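Side-chain contacts in pheromome Binding Protein (Epiphyas postvittana, PDB 6VQ5), which probably binds and carries odorant molecules such as pheromones: residues E17-E22 with S56-L61; S84-K89 with H123-A128; K99-I104 with L112-C117; I30-N35 with R46-A51. All blocks are in the same frame, centred on the assembly; numbering follows the deposited sequence.

Contact 1 of 4, residues E17-E22 with S56-L61; sequences EECKKE and SKKLEL
Lys58 crosses to Glu18 and Glu22 on a straight stem with a bent tip: its chain runs fully extended from CB to CE, and the last torsion (chi4 -66°) swings NZ in between the two carboxylates. Both glutamates keep CG beside the backbone N, anti to the carbonyl carbon, and stretch out from there. Since they sit one helical turn apart, their acid groups come forward from the same side of helix 13-23. Two salt bridges result, with Lys58 NZ 2.8 Å from Glu22 OE2 and 3.1 Å from Glu18 OE1. Neither oxygen is met in its carboxylate plane; the ammonium stands above it, 43° out for Glu22 and 48° for Glu18. Glu22 reaches toward the lysine from the opposite direction, whereas Glu18 runs at a slant to it.

The stem has work of its own: Lys58 CD rests 3.7 Å from Cys19 SG, and Lys58 CE lies 3.7 Å from Glu18 CB. A methionine here would probably leave the two carboxylates near each other with no cation between them. Just past Lys58 the helix closes in a Schellman motif, with Glu60 at positive phi and Leu61 N bonded to Ser56 O at 2.8 Å.

Behind the three charged side chains, the disulfide Cys19-Cys54 ties the same two helices covalently, as in other insect odorant-binding proteins. Lys58 and Leu59 also touch Val15 on helix 13-23, while Leu59 and Leu61 pack on Leu76, so the turn that follows helix 46-58 packs on both helix 13-23 and helix 70-79.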
loop_
_atom_site.group_PDB
_atom_site.type_symbol
_atom_site.label_atom_id
_atom_site.label_comp_id
_atom_site.label_asym_id
_atom_site.label_seq_id
_atom_site.Cartn_x
_atom_site.Cartn_y
_atom_site.Cartn_z
ATOM N N GLU A 17 0.551 -13.854 -2.591
ATOM C CA GLU A 17 0.383 -15.313 -2.362
ATOM C C GLU A 17 1.210 -15.749 -1.155
ATOM O O GLU A 17 0.713 -16.579 -0.370
ATOM C CB GLU A 17 0.783 -16.105 -3.602
ATOM C CG GLU A 17 -0.271 -16.103 -4.693
ATOM C CD GLU A 17 -1.675 -16.479 -4.254
ATOM O OE1 GLU A 17 -1.893 -17.619 -3.860
ATOM O OE2 GLU A 17 -2.546 -15.622 -4.284
ATOM N N GLU A 18 2.435 -15.247 -1.024
ATOM C CA GLU A 18 3.302 -15.596 0.130
ATOM C C GLU A 18 2.598 -15.113 1.393
ATOM O O GLU A 18 2.382 -15.945 2.289
ATOM C CB GLU A 18 4.699 -14.988 0.007
ATOM C CG GLU A 18 5.590 -15.731 -0.964
ATOM C CD GLU A 18 7.001 -15.183 -1.048
ATOM O OE1 GLU A 18 7.262 -14.111 -0.479
ATOM O OE2 GLU A 18 7.861 -15.865 -1.642
ATOM N N CYS A 19 2.217 -13.836 1.422
ATOM C CA CYS A 19 1.578 -13.186 2.590
ATOM C C CYS A 19 0.288 -13.911 2.954
ATOM O O CYS A 19 -0.003 -14.008 4.164
ATOM C CB CYS A 19 1.348 -11.711 2.311
ATOM S SG CYS A 19 2.923 -10.821 2.311
ATOM N N LYS A 20 -0.431 -14.419 1.949
ATOM C CA LYS A 20 -1.735 -15.110 2.141
ATOM C C LYS A 20 -1.467 -16.368 2.984
ATOM O O LYS A 20 -2.200 -16.618 3.951
ATOM C CB LYS A 20 -2.410 -15.379 0.788
ATOM C CG LYS A 20 -3.927 -15.473 0.821
ATOM C CD LYS A 20 -4.539 -16.339 -0.275
ATOM C CE LYS A 20 -4.125 -15.939 -1.677
ATOM N NZ LYS A 20 -4.771 -16.785 -2.711
ATOM N N LYS A 21 -0.417 -17.113 2.656
ATOM C CA LYS A 21 -0.050 -18.380 3.361
ATOM C C LYS A 21 0.514 -18.097 4.780
ATOM O O LYS A 21 -0.015 -18.682 5.780
ATOM C CB LYS A 21 0.989 -19.157 2.556
ATOM C CG LYS A 21 0.458 -19.886 1.330
ATOM C CD LYS A 21 1.526 -20.770 0.701
ATOM C CE LYS A 21 1.267 -21.067 -0.761
ATOM N NZ LYS A 21 2.143 -22.163 -1.259
ATOM N N GLU A 22 1.499 -17.199 4.871
ATOM C CA GLU A 22 2.099 -16.727 6.148
ATOM C C GLU A 22 1.027 -16.266 7.148
ATOM O O GLU A 22 1.173 -16.639 8.326
ATOM C CB GLU A 22 3.079 -15.582 5.896
ATOM C CG GLU A 22 4.258 -15.994 5.047
ATOM C CD GLU A 22 5.403 -15.000 5.046
ATOM O OE1 GLU A 22 5.264 -13.929 5.690
ATOM O OE2 GLU A 22 6.429 -15.296 4.394
ATOM N N SER A 56 4.659 -5.117 1.979
ATOM C CA SER A 56 5.574 -3.941 2.027
ATOM C C SER A 56 6.979 -4.392 2.460
ATOM O O SER A 56 7.955 -4.057 1.766
ATOM C CB SER A 56 5.011 -2.841 2.918
ATOM O OG SER A 56 3.826 -2.276 2.356
ATOM N N LYS A 57 7.069 -5.183 3.529
ATOM C CA LYS A 57 8.338 -5.770 4.033
ATOM C C LYS A 57 9.017 -6.598 2.935
ATOM O O LYS A 57 10.216 -6.378 2.682
ATOM C CB LYS A 57 8.060 -6.627 5.269
ATOM C CG LYS A 57 7.909 -5.827 6.552
ATOM C CD LYS A 57 7.286 -6.598 7.690
ATOM C CE LYS A 57 7.409 -5.864 9.009
ATOM N NZ LYS A 57 6.751 -6.602 10.113
ATOM N N LYS A 58 8.279 -7.514 2.308
ATOM C CA LYS A 58 8.803 -8.423 1.258
ATOM C C LYS A 58 9.269 -7.631 0.035
ATOM O O LYS A 58 10.177 -8.127 -0.653
ATOM C CB LYS A 58 7.745 -9.448 0.857
ATOM C CG LYS A 58 7.504 -10.541 1.887
ATOM C CD LYS A 58 6.445 -11.526 1.454
ATOM C CE LYS A 58 6.241 -12.648 2.448
ATOM N NZ LYS A 58 7.436 -13.505 2.554
ATOM N N LEU A 59 8.692 -6.458 -0.238
ATOM C CA LEU A 59 9.154 -5.577 -1.346
ATOM C C LEU A 59 10.154 -4.548 -0.810
ATOM O O LEU A 59 10.547 -3.670 -1.590
ATOM C CB LEU A 59 7.948 -4.897 -1.999
ATOM C CG LEU A 59 6.927 -5.846 -2.627
ATOM C CD1 LEU A 59 5.704 -5.079 -3.100
ATOM C CD2 LEU A 59 7.549 -6.632 -3.774
ATOM N N GLU A 60 10.557 -4.673 0.460
ATOM C CA GLU A 60 11.585 -3.825 1.124
ATOM C C GLU A 60 11.163 -2.361 0.995
ATOM O O GLU A 60 12.028 -1.500 0.732
ATOM C CB GLU A 60 12.972 -4.029 0.505
ATOM C CG GLU A 60 13.364 -5.477 0.282
ATOM C CD GLU A 60 14.274 -5.641 -0.924
ATOM O OE1 GLU A 60 15.304 -4.931 -0.982
ATOM O OE2 GLU A 60 13.930 -6.444 -1.820
ATOM N N LEU A 61 9.868 -2.115 1.165
ATOM C CA LEU A 61 9.238 -0.774 1.117
ATOM C C LEU A 61 9.299 -0.175 2.527
ATOM O O LEU A 61 9.367 1.056 2.634
ATOM C CB LEU A 61 7.803 -0.942 0.603
ATOM C CG LEU A 61 6.943 0.320 0.551
ATOM C CD1 LEU A 61 7.623 1.418 -0.260
ATOM C CD2 LEU A 61 5.566 0.007 -0.018
#

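Contact 2 of 4, residues S84-K89 with H123-A128; sequences SEVAAK and HELNWA. Unlike the reference sequence in segment 123-128: Glu124 (reference Lys).
Leu125 meets helix 84-100 at two points one turn apart, Val86 and Lys89. Its CD2 methyl lies against Lys89 CB at 3.7 Å, and its CG is 4.2 Å from Val86 CG2, the two branched side chains sliding past each other in opposite directions. That valine methyl stands anti to the backbone N, which turns it toward the loop; it also comes within 4.3 Å of Asn126 O. Lys89 contributes only the root of its chain, for bends at chi2 and chi3 lead the amine away.

One shell out, Leu125 packs on Leu90 and Ile93 further along the same helix. Trp127, two residues on, is held against Leu90, Ala82 and His80, and its NE1 makes a weak hydrogen bond to Ala77 O. The modelled chain then ends at Ala128, which lines the pocket of the bound 2-(2-methoxyethoxy)ethanol together with Phe12, Ile13 and His80.

Between the two segments the contact is mainly aliphatic, with one backbone carbonyl near a methyl, and it lies at the protein surface without directional bonds. Such a modest hold is consistent with the mobility for which C-terminal tails of moth pheromone-binding proteins are known.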
loop_
_atom_site.group_PDB
_atom_site.type_symbol
_atom_site.label_atom_id
_atom_site.label_comp_id
_atom_site.label_asym_id
_atom_site.label_seq_id
_atom_site.Cartn_x
_atom_site.Cartn_y
_atom_site.Cartn_z
ATOM N N SER A 84 9.893 9.324 -14.272
ATOM C CA SER A 84 10.684 10.008 -13.215
ATOM C C SER A 84 9.786 10.966 -12.420
ATOM O O SER A 84 9.759 10.860 -11.179
ATOM C CB SER A 84 11.861 10.734 -13.822
ATOM O OG SER A 84 11.436 11.591 -14.873
ATOM N N GLU A 85 9.078 11.853 -13.130
ATOM C CA GLU A 85 8.212 12.921 -12.561
ATOM C C GLU A 85 7.094 12.294 -11.721
ATOM O O GLU A 85 6.940 12.700 -10.551
ATOM C CB GLU A 85 7.616 13.791 -13.672
ATOM C CG GLU A 85 8.637 14.628 -14.433
ATOM C CD GLU A 85 9.215 14.014 -15.703
ATOM O OE1 GLU A 85 8.742 12.927 -16.126
ATOM O OE2 GLU A 85 10.144 14.627 -16.274
ATOM N N VAL A 86 6.340 11.344 -12.282
ATOM C CA VAL A 86 5.150 10.766 -11.588
ATOM C C VAL A 86 5.616 9.977 -10.354
ATOM O O VAL A 86 4.985 10.155 -9.293
ATOM C CB VAL A 86 4.244 9.929 -12.512
ATOM C CG1 VAL A 86 4.952 8.738 -13.107
ATOM C CG2 VAL A 86 2.996 9.461 -11.782
ATOM N N ALA A 87 6.675 9.168 -10.473
ATOM C CA ALA A 87 7.252 8.367 -9.362
ATOM C C ALA A 87 7.527 9.270 -8.152
ATOM O O ALA A 87 7.159 8.890 -7.030
ATOM C CB ALA A 87 8.513 7.677 -9.814
ATOM N N ALA A 88 8.147 10.429 -8.383
ATOM C CA ALA A 88 8.464 11.446 -7.354
ATOM C C ALA A 88 7.171 11.968 -6.716
ATOM O O ALA A 88 7.157 12.104 -5.481
ATOM C CB ALA A 88 9.276 12.564 -7.964
ATOM N N LYS A 89 6.126 12.238 -7.512
ATOM C CA LYS A 89 4.823 12.755 -7.004
ATOM C C LYS A 89 4.181 11.699 -6.097
ATOM O O LYS A 89 3.721 12.071 -5.003
ATOM C CB LYS A 89 3.837 13.100 -8.126
ATOM C CG LYS A 89 4.254 14.193 -9.105
ATOM C CD LYS A 89 4.734 15.497 -8.477
ATOM C CE LYS A 89 6.251 15.583 -8.405
ATOM N NZ LYS A 89 6.731 16.466 -7.314
ATOM N N HIS A 123 -5.238 10.585 -7.056
ATOM C CA HIS A 123 -6.331 10.771 -8.051
ATOM C C HIS A 123 -5.812 11.421 -9.342
ATOM O O HIS A 123 -6.048 10.855 -10.419
ATOM C CB HIS A 123 -7.456 11.619 -7.438
ATOM C CG HIS A 123 -8.570 11.898 -8.392
ATOM N ND1 HIS A 123 -9.560 10.965 -8.665
ATOM C CD2 HIS A 123 -8.834 12.976 -9.160
ATOM C CE1 HIS A 123 -10.389 11.464 -9.554
ATOM N NE2 HIS A 123 -9.963 12.692 -9.875
ATOM N N GLU A 124 -5.130 12.564 -9.239
ATOM C CA GLU A 124 -4.825 13.457 -10.390
ATOM C C GLU A 124 -3.542 12.999 -11.101
ATOM O O GLU A 124 -2.911 13.846 -11.771
ATOM C CB GLU A 124 -4.668 14.916 -9.934
ATOM C CG GLU A 124 -5.625 15.349 -8.830
ATOM C CD GLU A 124 -5.009 15.410 -7.437
ATOM O OE1 GLU A 124 -4.394 14.403 -6.984
ATOM O OE2 GLU A 124 -5.125 16.469 -6.812
ATOM N N LEU A 125 -3.174 11.721 -10.962
ATOM C CA LEU A 125 -1.927 11.114 -11.503
ATOM C C LEU A 125 -2.306 9.904 -12.367
ATOM O O LEU A 125 -3.151 9.097 -11.934
ATOM C CB LEU A 125 -1.028 10.696 -10.334
ATOM C CG LEU A 125 0.043 11.690 -9.888
ATOM C CD1 LEU A 125 -0.496 13.108 -9.777
ATOM C CD2 LEU A 125 0.640 11.249 -8.563
ATOM N N ASN A 126 -1.690 9.780 -13.544
ATOM C CA ASN A 126 -1.883 8.625 -14.458
ATOM C C ASN A 126 -0.983 7.476 -13.984
ATOM O O ASN A 126 0.201 7.453 -14.369
ATOM C CB ASN A 126 -1.615 9.010 -15.915
ATOM C CG ASN A 126 -2.268 8.058 -16.894
ATOM O OD1 ASN A 126 -2.262 6.843 -16.694
ATOM N ND2 ASN A 126 -2.841 8.606 -17.953
ATOM N N TRP A 127 -1.516 6.573 -13.158
ATOM C CA TRP A 127 -0.747 5.426 -12.603
ATOM C C TRP A 127 -1.681 4.291 -12.154
ATOM O O TRP A 127 -2.587 4.551 -11.342
ATOM C CB TRP A 127 0.157 5.896 -11.464
ATOM C CG TRP A 127 1.124 4.837 -11.047
ATOM C CD1 TRP A 127 2.237 4.431 -11.727
ATOM C CD2 TRP A 127 1.045 4.013 -9.870
ATOM N NE1 TRP A 127 2.871 3.429 -11.043
ATOM C CE2 TRP A 127 2.160 3.147 -9.903
ATOM C CE3 TRP A 127 0.156 3.931 -8.791
ATOM C CZ2 TRP A 127 2.398 2.209 -8.897
ATOM C CZ3 TRP A 127 0.389 2.992 -7.807
ATOM C CH2 TRP A 127 1.496 2.145 -7.862
ATOM N N ALA A 128 -1.426 3.074 -12.647
ATOM C CA ALA A 128 -2.232 1.854 -12.403
ATOM C C ALA A 128 -1.765 1.178 -11.107
ATOM O O ALA A 128 -0.812 0.390 -11.127
ATOM C CB ALA A 128 -2.122 0.930 -13.594
#

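Contact 3 of 4, residues K99-I104 with L112-C117; sequences KTHDAI and LEIAKC
His101 lays its imidazole against helix 107-121, and here the packing is close. Glu113 CB stands over one ring face, 4.2 Å above the plane, while Thr100 CG2 covers the opposite face. At the edge, in the plane, Cys117 CB lies 3.7 Å from His101 NE2. CG lies anti to the carbonyl carbon (chi1 -51°), pointing the ring across. The histidine's stem packs too, His101 CB lying 4.3 Å from Ile114 CG1. Cys117 SG, in one of the three interlocked disulfides of the insect odorant-binding protein fold (to Cys97 on helix 84-100), sits obliquely to the ring. A glycine in place of His101 would probably open a gap beside this disulfide and uncover the methylenes of Glu113 and Cys117.

The outer side is sparser. Ile104, closing the type I turn that begins at His101, crosses the Glu113 stem at about a right angle, its CD1 3.8 Å from Glu113 CG. The carboxylate bends off to a salt bridge within its own helix, Glu113 OE2 to Lys116 NZ.

The contact thus works by van der Waals packing: Glu113 OE1 remains 5.1 Å from His101 NE2, too far for a bond, though a carboxylate that near might favour protonation of the imidazole.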
loop_
_atom_site.group_PDB
_atom_site.type_symbol
_atom_site.label_atom_id
_atom_site.label_comp_id
_atom_site.label_asym_id
_atom_site.label_seq_id
_atom_site.Cartn_x
_atom_site.Cartn_y
_atom_site.Cartn_z
ATOM N N LYS A 99 3.329 10.737 7.365
ATOM C CA LYS A 99 3.396 11.788 8.419
ATOM C C LYS A 99 2.019 11.930 9.091
ATOM O O LYS A 99 1.961 11.884 10.343
ATOM C CB LYS A 99 3.867 13.130 7.845
ATOM C CG LYS A 99 5.372 13.288 7.703
ATOM C CD LYS A 99 5.764 14.486 6.867
ATOM C CE LYS A 99 5.051 15.759 7.281
ATOM N NZ LYS A 99 5.825 16.972 6.919
ATOM N N THR A 100 0.953 12.101 8.303
ATOM C CA THR A 100 -0.412 12.379 8.812
ATOM C C THR A 100 -0.812 11.298 9.820
ATOM O O THR A 100 -1.370 11.670 10.872
ATOM C CB THR A 100 -1.419 12.474 7.661
ATOM O OG1 THR A 100 -0.924 13.509 6.813
ATOM C CG2 THR A 100 -2.839 12.773 8.096
ATOM N N HIS A 101 -0.533 10.026 9.513
ATOM C CA HIS A 101 -0.972 8.863 10.328
ATOM C C HIS A 101 0.203 8.231 11.083
ATOM O O HIS A 101 0.056 7.069 11.507
ATOM C CB HIS A 101 -1.685 7.830 9.452
ATOM C CG HIS A 101 -2.764 8.400 8.601
ATOM N ND1 HIS A 101 -3.833 9.095 9.128
ATOM C CD2 HIS A 101 -2.937 8.384 7.264
ATOM C CE1 HIS A 101 -4.626 9.477 8.152
ATOM N NE2 HIS A 101 -4.102 9.044 6.997
ATOM N N ASP A 102 1.297 8.971 11.286
ATOM C CA ASP A 102 2.560 8.425 11.858
ATOM C C ASP A 102 2.304 7.862 13.262
ATOM O O ASP A 102 2.954 6.869 13.605
ATOM C CB ASP A 102 3.680 9.468 11.864
ATOM C CG ASP A 102 5.067 8.847 11.799
ATOM O OD1 ASP A 102 5.576 8.483 12.882
ATOM O OD2 ASP A 102 5.605 8.692 10.661
ATOM N N ALA A 103 1.372 8.447 14.013
ATOM C CA ALA A 103 1.139 8.176 15.452
ATOM C C ALA A 103 0.219 6.967 15.673
ATOM O O ALA A 103 -0.043 6.654 16.835
ATOM C CB ALA A 103 0.577 9.416 16.108
ATOM N N ILE A 104 -0.267 6.294 14.631
ATOM C CA ILE A 104 -1.157 5.109 14.833
ATOM C C ILE A 104 -0.331 3.983 15.470
ATOM O O ILE A 104 0.670 3.555 14.854
ATOM C CB ILE A 104 -1.868 4.659 13.542
ATOM C CG1 ILE A 104 -2.701 5.798 12.947
ATOM C CG2 ILE A 104 -2.714 3.425 13.802
ATOM C CD1 ILE A 104 -3.744 5.347 11.940
ATOM N N LEU A 112 -3.115 0.241 6.725
ATOM C CA LEU A 112 -4.426 0.349 6.036
ATOM C C LEU A 112 -4.731 1.834 5.799
ATOM O O LEU A 112 -5.057 2.196 4.656
ATOM C CB LEU A 112 -5.517 -0.327 6.871
ATOM C CG LEU A 112 -6.899 -0.342 6.235
ATOM C CD1 LEU A 112 -6.828 -0.958 4.855
ATOM C CD2 LEU A 112 -7.892 -1.076 7.107
ATOM N N GLU A 113 -4.577 2.662 6.835
ATOM C CA GLU A 113 -4.862 4.114 6.776
ATOM C C GLU A 113 -3.916 4.790 5.773
ATOM O O GLU A 113 -4.403 5.542 4.906
ATOM C CB GLU A 113 -4.786 4.714 8.186
ATOM C CG GLU A 113 -5.954 4.312 9.078
ATOM C CD GLU A 113 -7.314 4.417 8.395
ATOM O OE1 GLU A 113 -7.639 5.555 7.911
ATOM O OE2 GLU A 113 -8.046 3.375 8.323
ATOM N N ILE A 114 -2.615 4.539 5.849
ATOM C CA ILE A 114 -1.657 5.134 4.867
ATOM C C ILE A 114 -2.078 4.699 3.460
ATOM O O ILE A 114 -2.081 5.561 2.571
ATOM C CB ILE A 114 -0.189 4.779 5.195
ATOM C CG1 ILE A 114 0.261 5.434 6.504
ATOM C CG2 ILE A 114 0.739 5.146 4.044
ATOM C CD1 ILE A 114 1.493 4.812 7.115
ATOM N N ALA A 115 -2.431 3.427 3.274
ATOM C CA ALA A 115 -2.777 2.858 1.948
ATOM C C ALA A 115 -4.013 3.570 1.381
ATOM O O ALA A 115 -4.020 3.857 0.158
ATOM C CB ALA A 115 -2.997 1.368 2.050
ATOM N N LYS A 116 -5.000 3.867 2.232
ATOM C CA LYS A 116 -6.260 4.560 1.842
ATOM C C LYS A 116 -5.976 6.036 1.528
ATOM O O LYS A 116 -6.465 6.541 0.507
ATOM C CB LYS A 116 -7.286 4.454 2.965
ATOM C CG LYS A 116 -7.876 3.069 3.151
ATOM C CD LYS A 116 -9.172 3.104 3.919
ATOM C CE LYS A 116 -8.984 3.257 5.411
ATOM N NZ LYS A 116 -10.292 3.437 6.065
ATOM N N CYS A 117 -5.239 6.708 2.404
ATOM C CA CYS A 117 -4.756 8.090 2.201
ATOM C C CYS A 117 -4.030 8.168 0.854
ATOM O O CYS A 117 -4.353 9.053 0.046
ATOM C CB CYS A 117 -3.848 8.493 3.353
ATOM S SG CYS A 117 -3.076 10.108 3.107
#

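Contact 4 of 4, residues I30-N35 with R46-A51; sequences INDLYN and RDVGCA
The carboxylate of Asp32 is the flat group here, and Val48 meets it at a tilt. Val48 CG2 lies well off the carboxylate plane without standing squarely over a face, and it sits on the OD2 side: Asp32 OD2 is 3.2 Å from this methyl, whereas Asp32 OD1 is 4.8 Å away. The same methyl touches the stem as well, with Asp32 CB at 3.6 Å. With CG beside the backbone N (chi1 -67°), Asp32 brings its carboxylate next to the valine, slanting across it.

Val48 divides its two methyls between neighbouring residues of helix 28-37. CG1, anti to the backbone N (chi1 177°), faces Leu33, whose CD2 reaches it at 4.2 Å; CG2, on the other branch, takes Asp32. Leu33 starts off alongside the interface, and the end of its chain is what approaches.

Val48 itself is buried: Ile29 on helix 28-37 and Leu112 on helix 107-121 also pack against it, while Leu33 extends the apolar layer to Leu16. Further round helix 46-58, Cys50 carries the disulfide to Cys108, one of the three interlocked disulfides of the insect odorant-binding protein fold.

Helices 28-37 and 46-58 are therefore joined at this point by one valine wedged between an aliphatic and an acidic neighbour. The gain is apolar burial along the Leu33 side; the Asp32 carboxylate accepts no hydrogen bond from residues 46-51.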
loop_
_atom_site.group_PDB
_atom_site.type_symbol
_atom_site.label_atom_id
_atom_site.label_comp_id
_atom_site.label_asym_id
_atom_site.label_seq_id
_atom_site.Cartn_x
_atom_site.Cartn_y
_atom_site.Cartn_z
ATOM N N ILE A 30 -8.307 -10.921 -1.887
ATOM C CA ILE A 30 -8.302 -10.491 -3.317
ATOM C C ILE A 30 -9.444 -9.474 -3.504
ATOM O O ILE A 30 -9.213 -8.353 -4.046
ATOM C CB ILE A 30 -8.465 -11.720 -4.226
ATOM C CG1 ILE A 30 -7.379 -12.783 -3.989
ATOM C CG2 ILE A 30 -8.557 -11.317 -5.671
ATOM C CD1 ILE A 30 -5.934 -12.272 -3.899
ATOM N N ASN A 31 -10.645 -9.857 -3.057
ATOM C CA ASN A 31 -11.865 -9.024 -3.105
ATOM C C ASN A 31 -11.527 -7.698 -2.422
ATOM O O ASN A 31 -11.782 -6.652 -3.065
ATOM C CB ASN A 31 -13.063 -9.782 -2.545
ATOM C CG ASN A 31 -13.256 -11.104 -3.248
ATOM O OD1 ASN A 31 -13.771 -11.155 -4.356
ATOM N ND2 ASN A 31 -12.781 -12.183 -2.662
ATOM N N ASP A 32 -10.884 -7.729 -1.248
ATOM C CA ASP A 32 -10.548 -6.504 -0.476
ATOM C C ASP A 32 -9.568 -5.623 -1.256
ATOM O O ASP A 32 -9.774 -4.409 -1.295
ATOM C CB ASP A 32 -9.992 -6.818 0.907
ATOM C CG ASP A 32 -11.017 -7.457 1.818
ATOM O OD1 ASP A 32 -12.186 -7.426 1.473
ATOM O OD2 ASP A 32 -10.628 -8.019 2.842
ATOM N N LEU A 33 -8.527 -6.179 -1.855
ATOM C CA LEU A 33 -7.506 -5.335 -2.521
ATOM C C LEU A 33 -8.097 -4.725 -3.795
ATOM O O LEU A 33 -7.776 -3.557 -4.092
ATOM C CB LEU A 33 -6.233 -6.147 -2.756
ATOM C CG LEU A 33 -5.474 -6.471 -1.467
ATOM C CD1 LEU A 33 -4.315 -7.419 -1.750
ATOM C CD2 LEU A 33 -4.959 -5.211 -0.779
ATOM N N TYR A 34 -8.987 -5.448 -4.466
ATOM C CA TYR A 34 -9.740 -4.933 -5.639
ATOM C C TYR A 34 -10.627 -3.758 -5.199
ATOM O O TYR A 34 -10.639 -2.697 -5.846
ATOM C CB TYR A 34 -10.575 -6.051 -6.264
ATOM C CG TYR A 34 -11.401 -5.603 -7.438
ATOM C CD1 TYR A 34 -10.822 -5.409 -8.681
ATOM C CD2 TYR A 34 -12.752 -5.338 -7.299
ATOM C CE1 TYR A 34 -11.574 -5.007 -9.772
ATOM C CE2 TYR A 34 -13.522 -4.941 -8.382
ATOM C CZ TYR A 34 -12.931 -4.774 -9.622
ATOM O OH TYR A 34 -13.657 -4.370 -10.704
ATOM N N ASN A 35 -11.339 -3.932 -4.088
ATOM C CA ASN A 35 -12.254 -2.909 -3.518
ATOM C C ASN A 35 -11.448 -1.673 -3.111
ATOM O O ASN A 35 -11.775 -0.568 -3.557
ATOM C CB ASN A 35 -13.082 -3.515 -2.388
ATOM C CG ASN A 35 -14.185 -4.396 -2.933
ATOM O OD1 ASN A 35 -14.534 -4.311 -4.108
ATOM N ND2 ASN A 35 -14.730 -5.248 -2.096
ATOM N N ARG A 46 -8.719 -4.865 9.693
ATOM C CA ARG A 46 -7.316 -4.822 10.166
ATOM C C ARG A 46 -6.450 -5.777 9.327
ATOM O O ARG A 46 -5.332 -5.387 8.940
ATOM C CB ARG A 46 -7.301 -5.179 11.652
ATOM C CG ARG A 46 -5.946 -4.982 12.301
ATOM C CD ARG A 46 -5.969 -5.336 13.767
ATOM N NE ARG A 46 -4.628 -5.235 14.314
ATOM C CZ ARG A 46 -3.687 -6.162 14.216
ATOM N NH1 ARG A 46 -3.916 -7.295 13.582
ATOM N NH2 ARG A 46 -2.504 -5.950 14.758
ATOM N N ASP A 47 -6.944 -6.982 9.051
ATOM C CA ASP A 47 -6.168 -8.030 8.337
ATOM C C ASP A 47 -5.697 -7.499 6.983
ATOM O O ASP A 47 -4.611 -7.900 6.561
ATOM C CB ASP A 47 -6.971 -9.324 8.164
ATOM C CG ASP A 47 -7.217 -10.082 9.460
ATOM O OD1 ASP A 47 -6.415 -9.899 10.416
ATOM O OD2 ASP A 47 -8.209 -10.842 9.500
ATOM N N VAL A 48 -6.476 -6.643 6.313
ATOM C CA VAL A 48 -6.057 -6.046 5.012
ATOM C C VAL A 48 -4.818 -5.194 5.288
ATOM O O VAL A 48 -3.887 -5.189 4.448
ATOM C CB VAL A 48 -7.175 -5.233 4.331
ATOM C CG1 VAL A 48 -6.704 -4.575 3.034
ATOM C CG2 VAL A 48 -8.398 -6.090 4.069
ATOM N N GLY A 49 -4.805 -4.506 6.425
ATOM C CA GLY A 49 -3.616 -3.781 6.913
ATOM C C GLY A 49 -2.433 -4.713 7.095
ATOM O O GLY A 49 -1.358 -4.383 6.600
ATOM N N CYS A 50 -2.617 -5.845 7.774
ATOM C CA CYS A 50 -1.541 -6.839 8.038
ATOM C C CYS A 50 -1.008 -7.374 6.687
ATOM O O CYS A 50 0.222 -7.486 6.527
ATOM C CB CYS A 50 -2.024 -7.929 8.999
ATOM S SG CYS A 50 -2.568 -7.344 10.643
ATOM N N ALA A 51 -1.875 -7.630 5.713
ATOM C CA ALA A 51 -1.479 -8.068 4.355
ATOM C C ALA A 51 -0.532 -7.038 3.721
ATOM O O ALA A 51 0.462 -7.438 3.072
ATOM C CB ALA A 51 -2.703 -8.295 3.503
#

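Overall arrangement
Contacts 1 and 4 are partly buried and share helix 46-58, which contact 1 uses at its end and contact 4 near its start; they touch where Cys19 SG lies 4.3 Å from Ala51 O. Contacts 2 and 3 are surface contacts at the two ends of helix 84-100. Contact 3 also meets contact 4, through Leu112 against Val48 and Gly49, so helix 107-121 packs on helix 46-58. Contact 2 stands apart, its centre about 24 Å from that of contact 1. Charge pairing bridges the segments in contact 1 alone; the others rest on van der Waals packing, mainly aliphatic in contact 2, built around an imidazole in contact 3, and with a valine between leucine and aspartate in contact 4.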